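Nucleoporin nup120 (Schizosaccharomyces pombe, PDB 4GQ2) forms part of the nuclear pore complex, serving as a structural component and possibly as a docking partner for nuclear transport factors. Local coordinates at residues V618-H623 with T704-Y709; E595-L600 with S692-I697; E602-L607 with S724-W729; L571-Q576 with V641-P646. All blocks are in the same frame, centred on the assembly; numbering follows the deposited sequence.

Contact 1: residues V618-H623 with T704-Y709; sequences VFYDKH and TSQQDY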
loop_
_atom_site.group_PDB
_atom_site.type_symbol
_atom_site.label_atom_id
_atom_site.label_comp_id
_atom_site.label_asym_id
_atom_site.label_seq_id
_atom_site.Cartn_x
_atom_site.Cartn_y
_atom_site.Cartn_z
ATOM N N VAL A 618 9.656 29.653 -7.698
ATOM C CA VAL A 618 9.673 29.335 -6.273
ATOM C C VAL A 618 10.224 27.918 -6.107
ATOM O O VAL A 618 11.103 27.688 -5.276
ATOM C CB VAL A 618 8.284 29.508 -5.608
ATOM C CG1 VAL A 618 8.237 28.841 -4.243
ATOM C CG2 VAL A 618 7.940 30.986 -5.472
ATOM N N PHE A 619 9.739 26.999 -6.945
ATOM C CA PHE A 619 10.143 25.598 -6.894
ATOM C C PHE A 619 11.645 25.444 -7.064
ATOM O O PHE A 619 12.293 24.739 -6.292
ATOM C CB PHE A 619 9.411 24.776 -7.961
ATOM C CG PHE A 619 9.741 23.308 -7.921
ATOM C CD1 PHE A 619 10.891 22.815 -8.540
ATOM C CD2 PHE A 619 8.915 22.421 -7.249
ATOM C CE1 PHE A 619 11.205 21.465 -8.490
ATOM C CE2 PHE A 619 9.221 21.073 -7.195
ATOM C CZ PHE A 619 10.365 20.592 -7.821
ATOM N N TYR A 620 12.187 26.100 -8.089
ATOM C CA TYR A 620 13.621 26.089 -8.341
ATOM C C TYR A 620 14.377 26.651 -7.137
ATOM O O TYR A 620 15.375 26.075 -6.702
ATOM C CB TYR A 620 13.941 26.888 -9.610
ATOM C CG TYR A 620 15.415 27.087 -9.876
ATOM C CD1 TYR A 620 16.179 26.086 -10.475
ATOM C CD2 TYR A 620 16.048 28.282 -9.531
ATOM C CE1 TYR A 620 17.536 26.267 -10.715
ATOM C CE2 TYR A 620 17.400 28.476 -9.775
ATOM C CZ TYR A 620 18.139 27.466 -10.367
ATOM O OH TYR A 620 19.482 27.655 -10.607
ATOM N N ASP A 621 13.879 27.768 -6.607
ATOM C CA ASP A 621 14.519 28.467 -5.496
ATOM C C ASP A 621 14.594 27.627 -4.226
ATOM O O ASP A 621 15.622 27.616 -3.554
ATOM C CB ASP A 621 13.803 29.785 -5.196
ATOM C CG ASP A 621 14.670 30.747 -4.403
ATOM O OD1 ASP A 621 15.500 31.445 -5.026
ATOM O OD2 ASP A 621 14.521 30.808 -3.163
ATOM N N LYS A 622 13.517 26.922 -3.893
ATOM C CA LYS A 622 13.505 26.168 -2.645
ATOM C C LYS A 622 14.111 24.768 -2.758
ATOM O O LYS A 622 14.774 24.308 -1.826
ATOM C CB LYS A 622 12.105 26.133 -2.008
ATOM C CG LYS A 622 10.984 25.670 -2.924
ATOM C CD LYS A 622 9.618 25.823 -2.268
ATOM C CE LYS A 622 8.513 25.265 -3.159
ATOM N NZ LYS A 622 7.146 25.581 -2.657
ATOM N N HIS A 623 13.917 24.112 -3.903
ATOM C CA HIS A 623 14.265 22.683 -4.037
ATOM C C HIS A 623 15.416 22.330 -4.926
ATOM O O HIS A 623 16.097 21.330 -4.689
ATOM C CB HIS A 623 13.041 21.877 -4.448
ATOM C CG HIS A 623 11.937 21.907 -3.422
ATOM N ND1 HIS A 623 12.071 21.359 -2.195
ATOM C CD2 HIS A 623 10.665 22.459 -3.470
ATOM C CE1 HIS A 623 10.939 21.544 -1.499
ATOM N NE2 HIS A 623 10.079 22.223 -2.277
ATOM N N THR A 704 13.830 27.659 -16.816
ATOM C CA THR A 704 12.998 28.864 -16.800
ATOM C C THR A 704 13.387 29.834 -15.684
ATOM O O THR A 704 12.772 30.885 -15.532
ATOM C CB THR A 704 11.487 28.540 -16.718
ATOM O OG1 THR A 704 11.197 27.855 -15.485
ATOM C CG2 THR A 704 11.049 27.681 -17.914
ATOM N N SER A 705 14.407 29.478 -14.911
ATOM C CA SER A 705 14.926 30.358 -13.865
ATOM C C SER A 705 16.292 30.926 -14.250
ATOM O O SER A 705 16.894 31.686 -13.490
ATOM C CB SER A 705 15.033 29.600 -12.543
ATOM O OG SER A 705 13.810 28.958 -12.229
ATOM N N GLN A 706 16.781 30.546 -15.429
ATOM C CA GLN A 706 18.080 31.006 -15.911
ATOM C C GLN A 706 18.019 32.345 -16.627
ATOM O O GLN A 706 17.148 32.570 -17.471
ATOM C CB GLN A 706 18.682 29.967 -16.849
ATOM C CG GLN A 706 19.908 29.265 -16.302
ATOM C CD GLN A 706 19.821 28.936 -14.829
ATOM O OE1 GLN A 706 18.997 28.131 -14.400
ATOM N NE2 GLN A 706 20.690 29.550 -14.045
ATOM N N GLN A 707 18.955 33.228 -16.291
ATOM C CA GLN A 707 19.128 34.481 -17.027
ATOM C C GLN A 707 20.038 34.261 -18.235
ATOM O O GLN A 707 21.130 34.822 -18.320
ATOM C CB GLN A 707 19.671 35.589 -16.114
ATOM C CG GLN A 707 18.799 35.893 -14.902
ATOM C CD GLN A 707 17.374 36.281 -15.274
ATOM O OE1 GLN A 707 17.132 37.352 -15.834
ATOM N NE2 GLN A 707 16.422 35.410 -14.955
ATOM N N ASP A 708 19.584 33.412 -19.154
ATOM C CA ASP A 708 20.288 33.154 -20.403
ATOM C C ASP A 708 19.247 33.182 -21.492
ATOM O O ASP A 708 18.394 32.293 -21.564
ATOM C CB ASP A 708 21.005 31.800 -20.376
ATOM C CG ASP A 708 21.723 31.484 -21.682
ATOM O OD1 ASP A 708 21.056 31.171 -22.696
ATOM O OD2 ASP A 708 22.970 31.525 -21.690
ATOM N N TYR A 709 19.323 34.209 -22.336
ATOM C CA TYR A 709 18.293 34.467 -23.332
ATOM C C TYR A 709 18.124 33.326 -24.330
ATOM O O TYR A 709 16.996 32.930 -24.621
ATOM C CB TYR A 709 18.528 35.806 -24.066
ATOM C CG TYR A 709 17.372 36.163 -24.977
ATOM C CD1 TYR A 709 16.290 36.905 -24.502
ATOM C CD2 TYR A 709 17.334 35.709 -26.302
ATOM C CE1 TYR A 709 15.215 37.206 -25.326
ATOM C CE2 TYR A 709 16.260 36.001 -27.132
ATOM C CZ TYR A 709 15.207 36.752 -26.643
ATOM O OH TYR A 709 14.140 37.048 -27.466
#
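Tyr620 lies against Ser705 in the alpha-helical domain of Nup120, where the loop after helix 672-703 packs on helix 612-624. The tyrosine leaves its helix with CG anti to the backbone N (chi1 173°), which carries the ring toward the loop. Its CB is already in contact, 3.3 Å from Ser705 OG. Tyr620 CG comes next, 3.4 Å from Ser705 OG. Further out, CD2 meets Ser705 CB at 3.4 Å, and CE2 lies 3.8 Å from that carbon. Ser705 CB therefore sits over one face of the ring, offset toward the rim, in a CH-pi contact 25° off the ring normal. At the tip, the end of the Gln706 side chain passes near the Tyr620 hydroxyl. No hydrogen bond joins the two segments. Ser705 OG bonds instead to Ser701 O, which probably helps to fix the turn of the serine beside the ring. Ile633 and Leu702 also touch Tyr620. An alanine in place of Tyr620 would probably leave Ser705 CB without the ring face it rests on and open a gap beside the loop. The join thus depends on shape and dispersion, while the serine hydroxyl is satisfied by Ser701 O, in the last turn of helix 672-703.

Contact 2: residues E595-L600 with S692-I697; sequences EIRYSL and SIEGFI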
loop_
_atom_site.group_PDB
_atom_site.type_symbol
_atom_site.label_atom_id
_atom_site.label_comp_id
_atom_site.label_asym_id
_atom_site.label_seq_id
_atom_site.Cartn_x
_atom_site.Cartn_y
_atom_site.Cartn_z
ATOM N N GLU A 595 10.576 16.232 0.326
ATOM C CA GLU A 595 10.093 17.612 0.389
ATOM C C GLU A 595 9.563 18.070 -0.969
ATOM O O GLU A 595 8.568 18.801 -1.047
ATOM C CB GLU A 595 11.196 18.556 0.883
ATOM C CG GLU A 595 11.606 18.304 2.327
ATOM C CD GLU A 595 12.571 19.340 2.873
ATOM O OE1 GLU A 595 13.785 19.243 2.579
ATOM O OE2 GLU A 595 12.117 20.236 3.620
ATOM N N ILE A 596 10.236 17.625 -2.032
ATOM C CA ILE A 596 9.854 17.951 -3.398
ATOM C C ILE A 596 8.477 17.365 -3.745
ATOM O O ILE A 596 7.619 18.054 -4.326
ATOM C CB ILE A 596 10.947 17.503 -4.388
ATOM C CG1 ILE A 596 12.101 18.507 -4.363
ATOM C CG2 ILE A 596 10.395 17.364 -5.797
ATOM C CD1 ILE A 596 13.363 18.028 -5.059
ATOM N N ARG A 597 8.253 16.113 -3.359
ATOM C CA ARG A 597 6.987 15.456 -3.654
ATOM C C ARG A 597 5.819 16.075 -2.882
ATOM O O ARG A 597 4.700 16.145 -3.387
ATOM C CB ARG A 597 7.102 13.953 -3.434
ATOM C CG ARG A 597 8.105 13.330 -4.394
ATOM C CD ARG A 597 8.340 11.845 -4.146
ATOM N NE ARG A 597 9.194 11.324 -5.208
ATOM C CZ ARG A 597 10.018 10.289 -5.097
ATOM N NH1 ARG A 597 10.116 9.624 -3.960
ATOM N NH2 ARG A 597 10.752 9.920 -6.138
ATOM N N TYR A 598 6.103 16.560 -1.677
ATOM C CA TYR A 598 5.132 17.322 -0.900
ATOM C C TYR A 598 4.784 18.655 -1.575
ATOM O O TYR A 598 3.629 19.045 -1.599
ATOM C CB TYR A 598 5.657 17.560 0.525
ATOM C CG TYR A 598 4.782 18.493 1.333
ATOM C CD1 TYR A 598 4.916 19.877 1.213
ATOM C CD2 TYR A 598 3.806 17.993 2.207
ATOM C CE1 TYR A 598 4.111 20.742 1.940
ATOM C CE2 TYR A 598 2.999 18.852 2.943
ATOM C CZ TYR A 598 3.157 20.221 2.807
ATOM O OH TYR A 598 2.366 21.077 3.533
ATOM N N SER A 599 5.788 19.352 -2.111
ATOM C CA SER A 599 5.558 20.554 -2.914
ATOM C C SER A 599 4.767 20.258 -4.197
ATOM O O SER A 599 3.885 21.036 -4.573
ATOM C CB SER A 599 6.881 21.213 -3.299
ATOM O OG SER A 599 7.568 21.668 -2.164
ATOM N N LEU A 600 5.086 19.148 -4.868
ATOM C CA LEU A 600 4.401 18.802 -6.128
ATOM C C LEU A 600 2.965 18.405 -5.852
ATOM O O LEU A 600 2.058 18.762 -6.604
ATOM C CB LEU A 600 5.132 17.688 -6.904
ATOM C CG LEU A 600 6.515 18.020 -7.471
ATOM C CD1 LEU A 600 7.210 16.779 -8.014
ATOM C CD2 LEU A 600 6.404 19.088 -8.554
ATOM N N SER A 692 11.214 9.579 -13.497
ATOM C CA SER A 692 11.429 10.130 -14.830
ATOM C C SER A 692 10.752 11.497 -14.991
ATOM O O SER A 692 11.393 12.474 -15.389
ATOM C CB SER A 692 10.936 9.143 -15.896
ATOM O OG SER A 692 10.744 9.778 -17.148
ATOM N N ILE A 693 9.457 11.550 -14.684
ATOM C CA ILE A 693 8.667 12.778 -14.767
ATOM C C ILE A 693 9.265 13.886 -13.907
ATOM O O ILE A 693 9.360 15.039 -14.338
ATOM C CB ILE A 693 7.210 12.520 -14.319
ATOM C CG1 ILE A 693 6.492 11.638 -15.342
ATOM C CG2 ILE A 693 6.467 13.836 -14.112
ATOM C CD1 ILE A 693 5.353 10.818 -14.762
ATOM N N GLU A 694 9.676 13.528 -12.690
ATOM C CA GLU A 694 10.302 14.483 -11.788
ATOM C C GLU A 694 11.565 15.089 -12.395
ATOM O O GLU A 694 11.772 16.308 -12.327
ATOM C CB GLU A 694 10.587 13.840 -10.426
ATOM C CG GLU A 694 9.341 13.704 -9.558
ATOM C CD GLU A 694 9.486 12.693 -8.435
ATOM O OE1 GLU A 694 10.575 12.098 -8.298
ATOM O OE2 GLU A 694 8.502 12.498 -7.684
ATOM N N GLY A 695 12.405 14.244 -12.988
ATOM C CA GLY A 695 13.629 14.719 -13.628
ATOM C C GLY A 695 13.345 15.823 -14.640
ATOM O O GLY A 695 14.052 16.830 -14.679
ATOM N N PHE A 696 12.297 15.633 -15.443
ATOM C CA PHE A 696 11.900 16.604 -16.464
ATOM C C PHE A 696 11.378 17.894 -15.834
ATOM O O PHE A 696 11.792 18.993 -16.221
ATOM C CB PHE A 696 10.864 16.004 -17.426
ATOM C CG PHE A 696 11.419 14.950 -18.347
ATOM C CD1 PHE A 696 12.496 15.227 -19.182
ATOM C CD2 PHE A 696 10.851 13.683 -18.394
ATOM C CE1 PHE A 696 13.003 14.255 -20.031
ATOM C CE2 PHE A 696 11.354 12.704 -19.242
ATOM C CZ PHE A 696 12.430 12.991 -20.062
ATOM N N ILE A 697 10.480 17.752 -14.860
ATOM C CA ILE A 697 10.019 18.888 -14.058
ATOM C C ILE A 697 11.208 19.653 -13.479
ATOM O O ILE A 697 11.252 20.879 -13.578
ATOM C CB ILE A 697 9.039 18.465 -12.930
ATOM C CG1 ILE A 697 7.719 17.966 -13.528
ATOM C CG2 ILE A 697 8.777 19.623 -11.973
ATOM C CD1 ILE A 697 6.793 17.280 -12.540
#
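Arg597 and Glu694 make the tight part of this contact, a salt bridge between helix 590-605 and helix 672-703. The arginine grips side-on, with NE and one terminal nitrogen each facing a different oxygen. NE gives a hydrogen bond of 2.8 Å to Glu694 OE2, with an N-H...O angle of 161°. NH2 reaches Glu694 OE1 at 3.1 Å and uses its syn lone pair. The two flat groups are not quite coplanar, with planes 31° apart. The arginine chain is extended from CG to NE and crosses the glutamate side chain at about a right angle. The rest is looser. Leu600 CD1 lies 4.0 Å from Glu694 CG, and Leu600 CD2 is 4.2 Å from Ile697 CG2. The leucine and isoleucine run alongside each other, pointing opposite ways. The axes of 595-600 and 692-697 pass 12.4 Å apart at 80°, so long side chains must bridge them. Arg597 is partly exposed, whereas the glutamate is buried. Two more donors reach its carboxylate: His585 NE2 bonds to OE1 and Trp729 NE1 to OE2. With donors on both oxygens and an arginine alongside, Glu694 probably keeps its negative charge inside the helical domain.

Contact 3: residues E602-L607 with S724-W729; sequences ELVQDL and SLLEDW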
loop_
_atom_site.group_PDB
_atom_site.type_symbol
_atom_site.label_atom_id
_atom_site.label_comp_id
_atom_site.label_asym_id
_atom_site.label_seq_id
_atom_site.Cartn_x
_atom_site.Cartn_y
_atom_site.Cartn_z
ATOM N N GLU A 602 1.231 19.564 -3.375
ATOM C CA GLU A 602 0.600 20.841 -3.077
ATOM C C GLU A 602 0.256 21.553 -4.385
ATOM O O GLU A 602 -0.845 22.083 -4.556
ATOM C CB GLU A 602 1.559 21.679 -2.235
ATOM C CG GLU A 602 0.919 22.660 -1.276
ATOM C CD GLU A 602 1.926 23.245 -0.295
ATOM O OE1 GLU A 602 1.641 23.249 0.925
ATOM O OE2 GLU A 602 3.007 23.692 -0.737
ATOM N N LEU A 603 1.190 21.509 -5.323
ATOM C CA LEU A 603 1.021 22.129 -6.631
ATOM C C LEU A 603 -0.165 21.554 -7.414
ATOM O O LEU A 603 -0.902 22.304 -8.053
ATOM C CB LEU A 603 2.307 21.963 -7.439
ATOM C CG LEU A 603 2.875 23.174 -8.171
ATOM C CD1 LEU A 603 3.439 24.168 -7.165
ATOM C CD2 LEU A 603 3.958 22.733 -9.144
ATOM N N VAL A 604 -0.350 20.235 -7.361
ATOM C CA VAL A 604 -1.379 19.576 -8.175
ATOM C C VAL A 604 -2.695 19.356 -7.436
ATOM O O VAL A 604 -3.673 18.908 -8.032
ATOM C CB VAL A 604 -0.899 18.233 -8.792
ATOM C CG1 VAL A 604 0.360 18.430 -9.628
ATOM C CG2 VAL A 604 -0.686 17.164 -7.724
ATOM N N GLN A 605 -2.715 19.651 -6.139
ATOM C CA GLN A 605 -3.952 19.556 -5.362
ATOM C C GLN A 605 -4.582 20.929 -5.136
ATOM O O GLN A 605 -5.787 21.032 -4.901
ATOM C CB GLN A 605 -3.721 18.836 -4.034
ATOM C CG GLN A 605 -3.246 17.394 -4.179
ATOM C CD GLN A 605 -3.149 16.672 -2.845
ATOM O OE1 GLN A 605 -3.570 17.195 -1.812
ATOM N NE2 GLN A 605 -2.617 15.457 -2.865
ATOM N N ASP A 606 -3.761 21.975 -5.200
ATOM C CA ASP A 606 -4.229 23.361 -5.105
ATOM C C ASP A 606 -3.599 24.166 -6.249
ATOM O O ASP A 606 -2.888 25.145 -6.006
ATOM C CB ASP A 606 -3.836 23.987 -3.753
ATOM C CG ASP A 606 -3.756 22.964 -2.615
ATOM O OD1 ASP A 606 -4.787 22.326 -2.300
ATOM O OD2 ASP A 606 -2.661 22.812 -2.021
ATOM N N LEU A 607 -3.869 23.750 -7.488
ATOM C CA LEU A 607 -3.227 24.327 -8.690
ATOM C C LEU A 607 -3.296 25.867 -8.826
ATOM O O LEU A 607 -2.348 26.480 -9.326
ATOM C CB LEU A 607 -3.707 23.616 -9.972
ATOM C CG LEU A 607 -3.026 23.830 -11.339
ATOM C CD1 LEU A 607 -1.501 23.809 -11.282
ATOM C CD2 LEU A 607 -3.530 22.795 -12.335
ATOM N N SER A 724 1.488 19.286 -18.560
ATOM C CA SER A 724 1.333 17.898 -18.968
ATOM C C SER A 724 2.112 16.944 -18.045
ATOM O O SER A 724 1.646 15.856 -17.736
ATOM C CB SER A 724 1.851 17.752 -20.405
ATOM O OG SER A 724 1.622 16.450 -20.892
ATOM N N LEU A 725 3.303 17.362 -17.627
ATOM C CA LEU A 725 4.130 16.565 -16.733
ATOM C C LEU A 725 3.562 16.534 -15.317
ATOM O O LEU A 725 3.578 15.488 -14.659
ATOM C CB LEU A 725 5.567 17.079 -16.721
ATOM C CG LEU A 725 6.364 16.805 -17.999
ATOM C CD1 LEU A 725 7.635 17.629 -17.960
ATOM C CD2 LEU A 725 6.685 15.327 -18.152
ATOM N N LEU A 726 3.043 17.675 -14.870
ATOM C CA LEU A 726 2.416 17.781 -13.562
ATOM C C LEU A 726 1.200 16.875 -13.486
ATOM O O LEU A 726 0.905 16.294 -12.436
ATOM C CB LEU A 726 1.998 19.224 -13.270
ATOM C CG LEU A 726 3.007 20.202 -12.673
ATOM C CD1 LEU A 726 2.324 21.540 -12.433
ATOM C CD2 LEU A 726 3.607 19.669 -11.377
ATOM N N GLU A 727 0.500 16.752 -14.606
ATOM C CA GLU A 727 -0.683 15.918 -14.652
ATOM C C GLU A 727 -0.300 14.443 -14.609
ATOM O O GLU A 727 -0.941 13.653 -13.918
ATOM C CB GLU A 727 -1.521 16.230 -15.883
ATOM C CG GLU A 727 -2.913 15.625 -15.811
ATOM C CD GLU A 727 -3.607 15.878 -14.479
ATOM O OE1 GLU A 727 -3.878 17.062 -14.164
ATOM O OE2 GLU A 727 -3.888 14.890 -13.754
ATOM N N ASP A 728 0.748 14.085 -15.349
ATOM C CA ASP A 728 1.326 12.756 -15.285
ATOM C C ASP A 728 1.770 12.441 -13.846
ATOM O O ASP A 728 1.392 11.409 -13.275
ATOM C CB ASP A 728 2.526 12.675 -16.236
ATOM C CG ASP A 728 2.115 12.561 -17.698
ATOM O OD1 ASP A 728 0.914 12.389 -17.986
ATOM O OD2 ASP A 728 3.010 12.631 -18.564
ATOM N N TRP A 729 2.560 13.346 -13.266
ATOM C CA TRP A 729 3.045 13.191 -11.901
ATOM C C TRP A 729 1.917 12.891 -10.975
ATOM O O TRP A 729 2.013 11.972 -10.162
ATOM C CB TRP A 729 3.799 14.428 -11.422
ATOM C CG TRP A 729 4.490 14.167 -10.113
ATOM C CD1 TRP A 729 5.769 13.649 -9.917
ATOM C CD2 TRP A 729 3.939 14.359 -8.760
ATOM N NE1 TRP A 729 6.046 13.518 -8.571
ATOM C CE2 TRP A 729 4.990 13.921 -7.821
ATOM C CE3 TRP A 729 2.721 14.819 -8.250
ATOM C CZ2 TRP A 729 4.809 13.958 -6.437
ATOM C CZ3 TRP A 729 2.553 14.858 -6.853
ATOM C CH2 TRP A 729 3.574 14.436 -5.973
#
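The first torsions of Val604 and Leu726 turn their methyls toward one another. Val604 has chi1 -57°, which sets CG1 anti to its own carbonyl carbon and CG2 between the backbone N and that carbon. The two methyls then serve different partners. Leu726 has CG anti to its carbonyl carbon (chi1 -85°), and its branch points at the end of the other helix. This is helix-to-helix packing in the alpha-helical part of Nup120, between the last turn of helix 590-605 and the first half of helix 719-739. No hydrogen bond crosses it. Leu726 CD2 sits between two side chains, 3.8 Å from Leu603 CD2 and 3.9 Å from Val604 CG1. Leu603 lies athwart Leu726, and its CD2 is also 3.9 Å from Leu726 CD1. The other valine methyl, Val604 CG2, comes to the edge of the Trp729 indole, 4.1 Å from CZ3, while Trp729 NE1 is taken up by Glu694 OE2. Trp835, from a loop, touches both Val604 and Trp729 and so adds to the apolar cluster. Helix 590-605 ends just past the valine, and Asp606 is the first residue to leave helical angles. Val604 CG1 also rests against the backbone, 3.6 Å from Leu726 O.

Contact 4: residues L571-Q576 with V641-P646; sequences LIEGYQ and VSLENP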
loop_
_atom_site.group_PDB
_atom_site.type_symbol
_atom_site.label_atom_id
_atom_site.label_comp_id
_atom_site.label_asym_id
_atom_site.label_seq_id
_atom_site.Cartn_x
_atom_site.Cartn_y
_atom_site.Cartn_z
ATOM N N LEU A 571 16.571 11.714 -32.216
ATOM C CA LEU A 571 16.546 10.469 -31.452
ATOM C C LEU A 571 17.652 10.450 -30.401
ATOM O O LEU A 571 17.371 10.313 -29.206
ATOM C CB LEU A 571 16.650 9.248 -32.382
ATOM C CG LEU A 571 15.457 8.793 -33.247
ATOM C CD1 LEU A 571 14.246 8.408 -32.400
ATOM C CD2 LEU A 571 15.072 9.814 -34.315
ATOM N N ILE A 572 18.895 10.618 -30.857
ATOM C CA ILE A 572 20.073 10.660 -29.983
ATOM C C ILE A 572 19.995 11.844 -29.016
ATOM O O ILE A 572 20.209 11.687 -27.811
ATOM C CB ILE A 572 21.390 10.713 -30.804
ATOM C CG1 ILE A 572 21.579 9.415 -31.607
ATOM C CG2 ILE A 572 22.595 10.968 -29.901
ATOM C CD1 ILE A 572 22.608 9.497 -32.718
ATOM N N GLU A 573 19.666 13.018 -29.546
ATOM C CA GLU A 573 19.619 14.237 -28.747
ATOM C C GLU A 573 18.587 14.188 -27.625
ATOM O O GLU A 573 18.825 14.723 -26.544
ATOM C CB GLU A 573 19.382 15.451 -29.635
ATOM C CG GLU A 573 20.601 15.840 -30.450
ATOM C CD GLU A 573 20.478 17.212 -31.081
ATOM O OE1 GLU A 573 19.560 17.979 -30.709
ATOM O OE2 GLU A 573 21.316 17.519 -31.952
ATOM N N GLY A 574 17.447 13.551 -27.893
ATOM C CA GLY A 574 16.412 13.336 -26.882
ATOM C C GLY A 574 16.928 12.487 -25.735
ATOM O O GLY A 574 16.719 12.815 -24.559
ATOM N N TYR A 575 17.607 11.397 -26.083
ATOM C CA TYR A 575 18.264 10.533 -25.104
ATOM C C TYR A 575 19.213 11.331 -24.214
ATOM O O TYR A 575 19.189 11.192 -22.987
ATOM C CB TYR A 575 19.032 9.422 -25.816
ATOM C CG TYR A 575 18.196 8.228 -26.213
ATOM C CD1 TYR A 575 16.834 8.358 -26.482
ATOM C CD2 TYR A 575 18.775 6.967 -26.343
ATOM C CE1 TYR A 575 16.072 7.265 -26.855
ATOM C CE2 TYR A 575 18.018 5.867 -26.713
ATOM C CZ TYR A 575 16.668 6.022 -26.966
ATOM O OH TYR A 575 15.915 4.931 -27.332
ATOM N N GLN A 576 20.033 12.172 -24.843
ATOM C CA GLN A 576 20.997 13.006 -24.130
ATOM C C GLN A 576 20.346 13.902 -23.079
ATOM O O GLN A 576 20.863 14.018 -21.966
ATOM C CB GLN A 576 21.815 13.839 -25.110
ATOM C CG GLN A 576 22.742 12.998 -25.975
ATOM C CD GLN A 576 23.516 13.806 -27.002
ATOM O OE1 GLN A 576 23.103 14.896 -27.415
ATOM N NE2 GLN A 576 24.651 13.270 -27.422
ATOM N N VAL A 641 21.880 24.470 -24.764
ATOM C CA VAL A 641 21.985 25.475 -25.829
ATOM C C VAL A 641 22.593 24.896 -27.115
ATOM O O VAL A 641 22.257 25.330 -28.219
ATOM C CB VAL A 641 22.788 26.704 -25.346
ATOM C CG1 VAL A 641 23.208 27.597 -26.505
ATOM C CG2 VAL A 641 21.971 27.493 -24.333
ATOM N N SER A 642 23.465 23.904 -26.966
ATOM C CA SER A 642 24.164 23.315 -28.104
ATOM C C SER A 642 23.256 22.438 -28.961
ATOM O O SER A 642 23.647 22.004 -30.041
ATOM C CB SER A 642 25.345 22.478 -27.622
ATOM O OG SER A 642 24.955 21.127 -27.443
ATOM N N LEU A 643 22.054 22.162 -28.471
ATOM C CA LEU A 643 21.154 21.252 -29.166
ATOM C C LEU A 643 20.233 22.006 -30.120
ATOM O O LEU A 643 19.730 23.081 -29.793
ATOM C CB LEU A 643 20.353 20.406 -28.165
ATOM C CG LEU A 643 21.178 19.512 -27.218
ATOM C CD1 LEU A 643 20.376 19.098 -25.994
ATOM C CD2 LEU A 643 21.737 18.284 -27.922
ATOM N N GLU A 644 20.044 21.451 -31.313
ATOM C CA GLU A 644 19.093 22.001 -32.272
ATOM C C GLU A 644 17.673 21.592 -31.875
ATOM O O GLU A 644 17.281 20.432 -32.024
ATOM C CB GLU A 644 19.425 21.566 -33.711
ATOM C CG GLU A 644 20.175 20.241 -33.841
ATOM C CD GLU A 644 21.688 20.418 -33.934
ATOM O OE1 GLU A 644 22.174 20.806 -35.022
ATOM O OE2 GLU A 644 22.394 20.158 -32.927
ATOM N N ASN A 645 16.928 22.557 -31.344
ATOM C CA ASN A 645 15.559 22.347 -30.853
ATOM C C ASN A 645 15.404 21.260 -29.766
ATOM O O ASN A 645 14.778 20.222 -30.000
ATOM C CB ASN A 645 14.589 22.111 -32.023
ATOM C CG ASN A 645 13.207 22.692 -31.765
ATOM O OD1 ASN A 645 12.825 22.955 -30.617
ATOM N ND2 ASN A 645 12.450 22.901 -32.837
ATOM N N PRO A 646 15.947 21.514 -28.560
ATOM C CA PRO A 646 15.854 20.536 -27.470
ATOM C C PRO A 646 14.420 20.281 -27.003
ATOM O O PRO A 646 14.077 19.138 -26.692
ATOM C CB PRO A 646 16.658 21.172 -26.328
ATOM C CG PRO A 646 17.244 22.435 -26.861
ATOM C CD PRO A 646 16.514 22.799 -28.112
#
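Glu573 OE1 has several neighbours, though none of them across the contact hydrogen-bonds to it. Leu643 CD2 lies 3.5 Å from Glu573 OE1, and Leu643 CB and Glu644 N are each 3.6 Å from that oxygen. The other oxygen, Glu573 OE2, comes to 3.0 Å from Glu644 OE2. These are two acceptors, and the carboxylate planes are turned 59° apart. Asp649 brings a third acid close to OE1. The cluster would probably raise the proton affinity of at least one of these acids. Glu573 is buried, with an extended chain beyond CG that runs alongside Leu643 and points the other way. The leucine methyl, Leu643 CD2, touches it along its length, 3.7 Å from Glu573 CG and 3.6 Å from Glu573 CD. Here the first turns of helix 571-585 pack on the helix-loop-helix corner between helices 630-641 and 646-658. Asn645 holds the N-cap position of the second of these helices. An alanine in place of Glu573 is likely to leave Leu643 CD2 without most of the chain it lies along. Gln576, one turn further on, also touches that methyl, with OE1 3.7 Å from Leu643 CD2. Glu644 arrives differently, its chain bent at chi2 (-95°), and it lies across Glu573. Ile577, on the same helix as Glu573, touches both Leu643 and Pro646.

How the contacts relate
From the N terminus, all four first segments come before any loop is closed. Helix 571-585 opens contact 4, helix 590-605 opens contacts 2 and 3, and helix 612-624 opens contact 1. Contact 4 closes first, at 641-646. Contact 2 closes on helix 672-703, contact 1 in the loop after it, and contact 3 on helix 719-739. Contact 1 is nested inside contact 3, and every other pair crosses. Contacts 2 and 3 are joined by Glu694 and Trp729. Contacts 1 and 2 meet through His623 and Ser599, while contacts 1 and 4 touch lightly. Together they tie the early helices of the helical region, 571-585 to 612-624, to its later helices and connecting loops.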